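Long-range contacts in proline iminopeptidase (Streptomyces halstedii, PDB 3WMR), which probably hydrolyses amide bonds, acting as an amidohydrolase on polyketide substrates, and is classed with peptidases that release N-terminal proline: residues F123-G128 with V147-P152; G128-S133 with W245-C250; H135-P140 with P252-P257. All coordinates share one frame; numbering follows the deposited sequence.

Contact 1: residues F123-G128 with V147-P152; sequences FGQSWG and VVANAP
F123-Q125 pairs with V147-A149 as two parallel strands in the middle of the alpha/beta hydrolase sheet, and the pairing runs on into what is probably the nucleophile elbow (GxSxG), at S126. Three backbone hydrogen bonds join them: G124 N to V147 O (2.8 Å), A149 N to G124 O (2.9 Å) and, past the strand end, S126 N to A149 O (2.9 Å). G124 suits its place because a CB would run into G128 O, where the chain turns back into the helix. S126, the predicted nucleophile, makes this tight turn with positive phi (67°), its carbonyl oxygen 3.1 Å from A151 CB. On one face of the sheet, the ring of F123 spans V147 and A149, with CD1 3.6 Å from V147 CG1 and CZ 3.4 Å from A149 CB; a small alanine leaves room for the ring. Q125 bends at chi2 (-85°) to lie beside N150, while its OE1 is hydrogen-bonded to Y62 OH. With an alanine here, Y62 would probably lose that partner and a gap would open beside N150. Helix 300-312 packs on F123 and V147, helix 127-137 lies against V148, and strands 49-52 and 258-263 flank the pair.

Contact 2: residues G128-S133 with W245-C250; sequences GGMLGS and WSVEDC. With P4G (1-ethoxy-2-(2-ethoxyethoxy)ethane), chain E.
The side chains of M130 and W245 run antiparallel, alongside one another, the thioether following the six-membered part of the indole. M130 CB touches W245 CZ3 at 3.6 Å, and the bend at chi3 (84°) turns the methyl CE back to within 3.7 Å of W245 CE3. M130 SD stands 4.9 Å from the centroid of the six-membered ring of W245, 58° off its normal, so this Met-aromatic contact is oblique. A long, flexible methionine suits the place, since it can follow the flat ring without any polar need. V247 wedges in beside them: its CG1 lies over one face of the W245 ring, toward the rim, and reaches M130 CB at 4.1 Å. Farther along the helix, C250 SG comes 3.8 Å from S133 O. S133 OG donates to G129 O (2.9 Å), which also accepts from S133 N, so the buried hydroxyl is satisfied within its own helix. On the loop side, S246 OG accepts from E248 N in an ST turn just after the tryptophan. W245 NE1 gives a weak hydrogen bond (3.3 Å) to P4G O2, which sits at the ring edge near its plane. W245 thus has helix 127-137 on its benzene part and an elongated ligand at its pyrrole edge, consistent with a wall of the hydrophobic tunnel thought to receive the polyketide chain.

Contact 3: residues H135-P140 with P252-P257; sequences HAARRP and PDIQVP
R139 NE donates to D253 O in a short, nearly straight bond (2.8 Å, 174°). The side chain is extended from CG to NE (chi2 176°), which carries the guanidinium out to the loop. The nitrogen meets a lone pair in the carbonyl plane, and the oxygen lies almost in the guanidinium plane, which fixes the group's rotation. Q255 lays its amide flat over one face of that group, with NE2 over the centre, 3.3 Å from R139 CZ; arginine suits this spot by offering an edge for bonding and a face for stacking. R139 NH2 and D253 OD1, 4.1 Å apart, carry opposite charges that probably attract, though OD1 lies well out of the guanidinium plane and no N-H points at it. Two waters add further links, one from A136 O to Q255 N and the other from R139 NH2 to P252 O. The contact ties the C-terminal end of helix 127-137, which follows the probable nucleophile elbow of the alpha/beta hydrolase fold, to the loop leading into strand 258-263. Beneath these polar groups, I254 CG1 packs on A136 CB (3.9 Å) and on A137 CB (4.2 Å), where small alanines let the loop come close. The methyl of A136 meets L143 and L146.

In the fold
All three contacts use helix 127-137 and follow it in order: contact 1 at its start, contact 2 along its first turns and contact 3 at its far end. The centre of contact 2 lies about 9 Å from that of contact 1 and about 11 Å from that of contact 3; the outer two centres are about 15 Å apart. Contact 1 closes the beta-alpha-beta unit of strand 120-125, this helix and strand 143-149. Contacts 2 and 3 bind the helix to the loop before strand 258-263, over a hundred residues later, and the segments of the three alternate along the chain. The helix thus connects the predicted nucleophile's turn with the loop that helps line the ligand pocket.

Contact 1: residues F123-G128 with V147-P152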
loop_
_atom_site.group_PDB
_atom_site.type_symbol
_atom_site.label_atom_id
_atom_site.label_comp_id
_atom_site.label_asym_id
_atom_site.label_seq_id
_atom_site.Cartn_x
_atom_site.Cartn_y
_atom_site.Cartn_z
ATOM N N PHE A 123 9.170 2.092 -1.391
ATOM C CA PHE A 123 8.416 0.834 -1.312
ATOM C C PHE A 123 6.961 1.236 -1.154
ATOM O O PHE A 123 6.606 1.965 -0.232
ATOM C CB PHE A 123 8.876 0.026 -0.104
ATOM C CG PHE A 123 8.082 -1.226 0.151
ATOM C CD1 PHE A 123 8.499 -2.438 -0.357
ATOM C CD2 PHE A 123 6.931 -1.188 0.928
ATOM C CE1 PHE A 123 7.779 -3.596 -0.095
ATOM C CE2 PHE A 123 6.205 -2.357 1.212
ATOM C CZ PHE A 123 6.631 -3.553 0.698
ATOM N N GLY A 124 6.113 0.798 -2.066
ATOM C CA GLY A 124 4.712 1.183 -2.034
ATOM C C GLY A 124 3.894 -0.078 -1.987
ATOM O O GLY A 124 4.018 -0.909 -2.859
ATOM N N GLN A 125 3.086 -0.227 -0.934
ATOM C CA GLN A 125 2.264 -1.416 -0.734
ATOM C C GLN A 125 0.806 -1.109 -1.047
ATOM O O GLN A 125 0.280 -0.150 -0.510
ATOM C CB GLN A 125 2.422 -1.877 0.723
ATOM C CG GLN A 125 2.125 -3.345 0.941
ATOM C CD GLN A 125 0.663 -3.637 1.137
ATOM O OE1 GLN A 125 -0.130 -2.741 1.383
ATOM N NE2 GLN A 125 0.299 -4.918 1.062
ATOM N N SER A 126 0.172 -1.881 -1.943
ATOM C CA SER A 126 -1.251 -1.673 -2.297
ATOM C C SER A 126 -1.390 -0.340 -3.035
ATOM O O SER A 126 -0.580 -0.052 -3.923
ATOM C CB SER A 126 -2.157 -1.792 -1.033
ATOM O OG SER A 126 -3.440 -1.168 -1.129
ATOM N N TRP A 127 -2.394 0.457 -2.695
ATOM C CA TRP A 127 -2.488 1.845 -3.177
ATOM C C TRP A 127 -1.144 2.588 -3.212
ATOM O O TRP A 127 -0.859 3.337 -4.160
ATOM C CB TRP A 127 -3.543 2.640 -2.359
ATOM C CG TRP A 127 -3.149 4.049 -2.022
ATOM C CD1 TRP A 127 -2.595 4.490 -0.876
ATOM C CD2 TRP A 127 -3.252 5.187 -2.885
ATOM N NE1 TRP A 127 -2.343 5.835 -0.953
ATOM C CE2 TRP A 127 -2.765 6.294 -2.172
ATOM C CE3 TRP A 127 -3.741 5.373 -4.180
ATOM C CZ2 TRP A 127 -2.723 7.580 -2.721
ATOM C CZ3 TRP A 127 -3.707 6.659 -4.735
ATOM C CH2 TRP A 127 -3.203 7.744 -3.997
ATOM N N GLY A 128 -0.338 2.413 -2.175
ATOM C CA GLY A 128 0.965 3.046 -2.064
ATOM C C GLY A 128 1.910 2.720 -3.207
ATOM O O GLY A 128 2.754 3.537 -3.573
ATOM N N VAL A 147 9.783 -0.160 -5.353
ATOM C CA VAL A 147 9.110 -1.435 -5.159
ATOM C C VAL A 147 7.595 -1.207 -5.129
ATOM O O VAL A 147 7.093 -0.336 -4.422
ATOM C CB VAL A 147 9.550 -2.137 -3.877
ATOM C CG1 VAL A 147 8.911 -3.525 -3.790
ATOM C CG2 VAL A 147 11.067 -2.228 -3.838
ATOM N N VAL A 148 6.890 -1.986 -5.933
ATOM C CA VAL A 148 5.440 -2.002 -5.937
ATOM C C VAL A 148 5.019 -3.393 -5.464
ATOM O O VAL A 148 5.115 -4.380 -6.204
ATOM C CB VAL A 148 4.827 -1.634 -7.315
ATOM C CG1 VAL A 148 5.222 -0.216 -7.683
ATOM C CG2 VAL A 148 5.238 -2.618 -8.401
ATOM N N ALA A 149 4.588 -3.431 -4.202
ATOM C CA ALA A 149 4.280 -4.642 -3.482
ATOM C C ALA A 149 2.777 -4.779 -3.294
ATOM O O ALA A 149 2.159 -3.897 -2.707
ATOM C CB ALA A 149 4.956 -4.602 -2.115
ATOM N N ASN A 150 2.198 -5.880 -3.783
ATOM C CA ASN A 150 0.775 -6.173 -3.591
ATOM C C ASN A 150 -0.072 -5.053 -4.155
ATOM O O ASN A 150 -1.101 -4.671 -3.596
ATOM C CB ASN A 150 0.463 -6.394 -2.111
ATOM C CG ASN A 150 1.545 -7.196 -1.415
ATOM O OD1 ASN A 150 1.732 -8.383 -1.696
ATOM N ND2 ASN A 150 2.287 -6.553 -0.558
ATOM N N ALA A 151 0.380 -4.524 -5.280
ATOM C CA ALA A 151 -0.220 -3.313 -5.843
ATOM C C ALA A 151 -0.618 -3.531 -7.278
ATOM O O ALA A 151 0.226 -3.875 -8.102
ATOM C CB ALA A 151 0.762 -2.162 -5.738
ATOM N N PRO A 152 -1.911 -3.286 -7.607
ATOM C CA PRO A 152 -2.374 -3.432 -8.986
ATOM C C PRO A 152 -1.948 -2.246 -9.834
ATOM O O PRO A 152 -1.702 -1.183 -9.290
ATOM C CB PRO A 152 -3.893 -3.406 -8.830
ATOM C CG PRO A 152 -4.113 -2.441 -7.720
ATOM C CD PRO A 152 -2.942 -2.651 -6.766
#

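Contact 2: residues G128-S133 with W245-C250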
loop_
_atom_site.group_PDB
_atom_site.type_symbol
_atom_site.label_atom_id
_atom_site.label_comp_id
_atom_site.label_asym_id
_atom_site.label_seq_id
_atom_site.Cartn_x
_atom_site.Cartn_y
_atom_site.Cartn_z
ATOM N N GLY A 128 -0.338 2.413 -2.175
ATOM C CA GLY A 128 0.965 3.046 -2.064
ATOM C C GLY A 128 1.910 2.720 -3.207
ATOM O O GLY A 128 2.754 3.537 -3.573
ATOM N N GLY A 129 1.773 1.525 -3.772
ATOM C CA GLY A 129 2.541 1.128 -4.937
ATOM C C GLY A 129 2.068 1.879 -6.177
ATOM O O GLY A 129 2.855 2.125 -7.092
ATOM N N MET A 130 0.784 2.218 -6.211
ATOM C CA MET A 130 0.218 2.996 -7.327
ATOM C C MET A 130 0.670 4.452 -7.244
ATOM O O MET A 130 1.060 5.064 -8.265
ATOM C CB MET A 130 -1.319 2.898 -7.360
ATOM C CG MET A 130 -1.841 1.473 -7.490
ATOM S SD MET A 130 -3.635 1.330 -7.557
ATOM C CE MET A 130 -3.950 1.615 -9.306
ATOM N N LEU A 131 0.561 5.020 -6.046
ATOM C CA LEU A 131 1.117 6.341 -5.723
ATOM C C LEU A 131 2.616 6.390 -6.030
ATOM O O LEU A 131 3.096 7.300 -6.715
ATOM C CB LEU A 131 0.838 6.697 -4.243
ATOM C CG LEU A 131 1.375 8.047 -3.728
ATOM C CD1 LEU A 131 0.729 9.201 -4.477
ATOM C CD2 LEU A 131 1.162 8.207 -2.232
ATOM N N GLY A 132 3.364 5.397 -5.533
ATOM C CA GLY A 132 4.798 5.302 -5.834
ATOM C C GLY A 132 5.111 5.331 -7.320
ATOM O O GLY A 132 6.086 5.963 -7.736
ATOM N N SER A 133 4.289 4.654 -8.127
ATOM C CA SER A 133 4.508 4.599 -9.577
ATOM C C SER A 133 4.293 5.966 -10.218
ATOM O O SER A 133 5.050 6.377 -11.107
ATOM C CB SER A 133 3.556 3.602 -10.233
ATOM O OG SER A 133 3.810 2.296 -9.781
ATOM N N TRP A 245 -9.623 3.996 -11.796
ATOM C CA TRP A 245 -8.291 4.570 -11.925
ATOM C C TRP A 245 -7.207 3.557 -12.336
ATOM O O TRP A 245 -7.131 2.441 -11.804
ATOM C CB TRP A 245 -7.922 5.252 -10.617
ATOM C CG TRP A 245 -6.637 5.998 -10.657
ATOM C CD1 TRP A 245 -6.275 6.981 -11.540
ATOM C CD2 TRP A 245 -5.546 5.848 -9.748
ATOM N NE1 TRP A 245 -5.020 7.442 -11.242
ATOM C CE2 TRP A 245 -4.545 6.760 -10.149
ATOM C CE3 TRP A 245 -5.314 5.025 -8.634
ATOM C CZ2 TRP A 245 -3.337 6.879 -9.475
ATOM C CZ3 TRP A 245 -4.109 5.141 -7.964
ATOM C CH2 TRP A 245 -3.131 6.057 -8.389
ATOM N N SER A 246 -6.362 3.981 -13.273
ATOM C CA SER A 246 -5.239 3.177 -13.751
ATOM C C SER A 246 -3.968 4.018 -13.796
ATOM O O SER A 246 -4.021 5.200 -14.160
ATOM C CB SER A 246 -5.539 2.655 -15.147
ATOM O OG SER A 246 -4.446 1.930 -15.655
ATOM N N VAL A 247 -2.828 3.421 -13.446
ATOM C CA VAL A 247 -1.519 4.104 -13.595
ATOM C C VAL A 247 -0.727 3.641 -14.836
ATOM O O VAL A 247 0.413 4.079 -15.051
ATOM C CB VAL A 247 -0.633 3.980 -12.320
ATOM C CG1 VAL A 247 -1.353 4.584 -11.120
ATOM C CG2 VAL A 247 -0.234 2.534 -12.042
ATOM N N GLU A 248 -1.349 2.809 -15.671
ATOM C CA GLU A 248 -0.674 2.168 -16.790
ATOM C C GLU A 248 -0.000 3.191 -17.722
ATOM O O GLU A 248 1.065 2.919 -18.271
ATOM C CB GLU A 248 -1.657 1.319 -17.591
ATOM C CG GLU A 248 -2.197 0.091 -16.866
ATOM C CD GLU A 248 -3.441 -0.464 -17.530
ATOM O OE1 GLU A 248 -4.523 0.133 -17.379
ATOM O OE2 GLU A 248 -3.343 -1.493 -18.221
ATOM N N ASP A 249 -0.614 4.360 -17.881
ATOM C CA ASP A 249 -0.120 5.363 -18.835
ATOM C C ASP A 249 1.181 6.032 -18.419
ATOM O O ASP A 249 1.914 6.525 -19.267
ATOM C CB ASP A 249 -1.185 6.430 -19.091
ATOM C CG ASP A 249 -2.341 5.909 -19.941
ATOM O OD1 ASP A 249 -2.176 4.890 -20.663
ATOM O OD2 ASP A 249 -3.426 6.527 -19.895
ATOM N N CYS A 250 1.488 6.042 -17.131
ATOM C CA CYS A 250 2.743 6.625 -16.677
ATOM C C CYS A 250 3.885 5.599 -16.540
ATOM O O CYS A 250 5.041 5.991 -16.439
ATOM C CB CYS A 250 2.521 7.378 -15.382
ATOM S SG CYS A 250 2.471 6.280 -13.963
HETATM C C8 P4G E . -9.743 8.663 -10.533
HETATM C C7 P4G E . -8.888 9.505 -11.454
HETATM O O4 P4G E . -7.948 10.312 -10.726
HETATM C C6 P4G E . -7.189 11.181 -11.585
HETATM C C5 P4G E . -5.940 11.744 -10.897
HETATM O O3 P4G E . -4.766 11.085 -11.377
HETATM C C4 P4G E . -3.549 11.820 -11.236
HETATM C C3 P4G E . -2.357 10.911 -11.560
HETATM O O2 P4G E . -2.773 9.707 -12.234
HETATM C C2 P4G E . -1.926 9.328 -13.326
HETATM C C1 P4G E . -2.472 8.079 -13.986
#

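Contact 3: residues H135-P140 with P252-P257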
loop_
_atom_site.group_PDB
_atom_site.type_symbol
_atom_site.label_atom_id
_atom_site.label_comp_id
_atom_site.label_asym_id
_atom_site.label_seq_id
_atom_site.Cartn_x
_atom_site.Cartn_y
_atom_site.Cartn_z
ATOM N N HIS A 135 4.570 8.899 -8.711
ATOM C CA HIS A 135 5.754 9.631 -8.283
ATOM C C HIS A 135 7.008 9.292 -9.114
ATOM O O HIS A 135 7.687 10.193 -9.575
ATOM C CB HIS A 135 6.001 9.348 -6.815
ATOM C CG HIS A 135 7.216 10.010 -6.267
ATOM N ND1 HIS A 135 7.165 11.206 -5.582
ATOM C CD2 HIS A 135 8.517 9.647 -6.298
ATOM C CE1 HIS A 135 8.383 11.547 -5.210
ATOM N NE2 HIS A 135 9.221 10.620 -5.635
ATOM N N ALA A 136 7.301 8.001 -9.301
ATOM C CA ALA A 136 8.467 7.569 -10.068
ATOM C C ALA A 136 8.394 7.983 -11.551
ATOM O O ALA A 136 9.427 8.164 -12.191
ATOM C CB ALA A 136 8.655 6.064 -9.965
ATOM N N ALA A 137 7.182 8.143 -12.072
ATOM C CA ALA A 137 6.980 8.433 -13.483
ATOM C C ALA A 137 7.339 9.881 -13.827
ATOM O O ALA A 137 7.601 10.192 -14.977
ATOM C CB ALA A 137 5.550 8.121 -13.891
ATOM N N ARG A 138 7.396 10.735 -12.814
ATOM C CA ARG A 138 7.866 12.106 -12.970
ATOM C C ARG A 138 9.381 12.217 -12.958
ATOM O O ARG A 138 9.920 13.309 -13.110
ATOM C CB ARG A 138 7.279 12.976 -11.861
ATOM C CG ARG A 138 5.768 12.904 -11.841
ATOM C CD ARG A 138 5.164 13.771 -10.758
ATOM N NE ARG A 138 3.713 14.024 -10.870
ATOM C CZ ARG A 138 2.775 13.228 -11.406
ATOM N NH1 ARG A 138 3.043 12.032 -11.923
ATOM N NH2 ARG A 138 1.514 13.641 -11.395
ATOM N N ARG A 139 10.064 11.092 -12.748
ATOM C CA ARG A 139 11.507 11.015 -12.861
ATOM C C ARG A 139 12.222 11.975 -11.911
ATOM O O ARG A 139 13.056 12.777 -12.348
ATOM C CB ARG A 139 11.946 11.255 -14.327
ATOM C CG ARG A 139 11.428 10.182 -15.284
ATOM C CD ARG A 139 11.775 10.486 -16.741
ATOM N NE ARG A 139 11.470 9.359 -17.621
ATOM C CZ ARG A 139 11.743 9.310 -18.928
ATOM N NH1 ARG A 139 12.341 10.326 -19.536
ATOM N NH2 ARG A 139 11.414 8.238 -19.642
ATOM N N PRO A 140 11.906 11.901 -10.609
ATOM C CA PRO A 140 12.594 12.755 -9.642
ATOM C C PRO A 140 14.051 12.309 -9.479
ATOM O O PRO A 140 14.342 11.112 -9.572
ATOM C CB PRO A 140 11.810 12.505 -8.344
ATOM C CG PRO A 140 11.337 11.101 -8.471
ATOM C CD PRO A 140 11.109 10.850 -9.939
ATOM N N PRO A 252 5.540 3.519 -18.584
ATOM C CA PRO A 252 6.704 3.536 -19.464
ATOM C C PRO A 252 7.742 4.587 -19.092
ATOM O O PRO A 252 8.875 4.470 -19.530
ATOM C CB PRO A 252 6.101 3.849 -20.865
ATOM C CG PRO A 252 4.674 3.429 -20.760
ATOM C CD PRO A 252 4.282 3.727 -19.333
ATOM N N ASP A 253 7.369 5.595 -18.301
ATOM C CA ASP A 253 8.277 6.694 -17.953
ATOM C C ASP A 253 9.156 6.419 -16.729
ATOM O O ASP A 253 10.049 7.215 -16.399
ATOM C CB ASP A 253 7.482 7.981 -17.722
ATOM C CG ASP A 253 6.856 8.539 -19.015
ATOM O OD1 ASP A 253 7.296 8.200 -20.136
ATOM O OD2 ASP A 253 5.899 9.321 -18.896
ATOM N N ILE A 254 8.896 5.313 -16.038
ATOM C CA ILE A 254 9.681 4.944 -14.849
ATOM C C ILE A 254 11.057 4.451 -15.288
ATOM O O ILE A 254 11.164 3.436 -15.992
ATOM C CB ILE A 254 8.949 3.879 -14.002
ATOM C CG1 ILE A 254 7.661 4.469 -13.417
ATOM C CG2 ILE A 254 9.843 3.376 -12.881
ATOM C CD1 ILE A 254 6.699 3.449 -12.843
ATOM N N GLN A 255 12.096 5.169 -14.877
ATOM C CA GLN A 255 13.475 4.886 -15.309
ATOM C C GLN A 255 14.266 4.030 -14.323
ATOM O O GLN A 255 15.278 3.412 -14.688
ATOM C CB GLN A 255 14.234 6.189 -15.507
ATOM C CG GLN A 255 13.753 6.984 -16.704
ATOM C CD GLN A 255 14.461 8.327 -16.839
ATOM O OE1 GLN A 255 14.630 9.045 -15.864
ATOM N NE2 GLN A 255 14.855 8.676 -18.058
ATOM N N VAL A 256 13.814 3.994 -13.076
ATOM C CA VAL A 256 14.603 3.339 -12.043
ATOM C C VAL A 256 14.312 1.848 -12.067
ATOM O O VAL A 256 13.280 1.415 -12.583
ATOM C CB VAL A 256 14.340 3.963 -10.661
ATOM C CG1 VAL A 256 14.875 5.384 -10.629
ATOM C CG2 VAL A 256 12.854 3.935 -10.298
ATOM N N PRO A 257 15.237 1.050 -11.520
ATOM C CA PRO A 257 14.931 -0.353 -11.408
ATOM C C PRO A 257 13.768 -0.562 -10.427
ATOM O O PRO A 257 13.779 -0.054 -9.293
ATOM C CB PRO A 257 16.237 -0.983 -10.892
ATOM C CG PRO A 257 17.204 0.125 -10.702
ATOM C CD PRO A 257 16.480 1.419 -10.827
HETATM O O HOH W 1 11.846 7.002 -12.556
HETATM O O HOH W 2 11.502 5.509 -18.837
#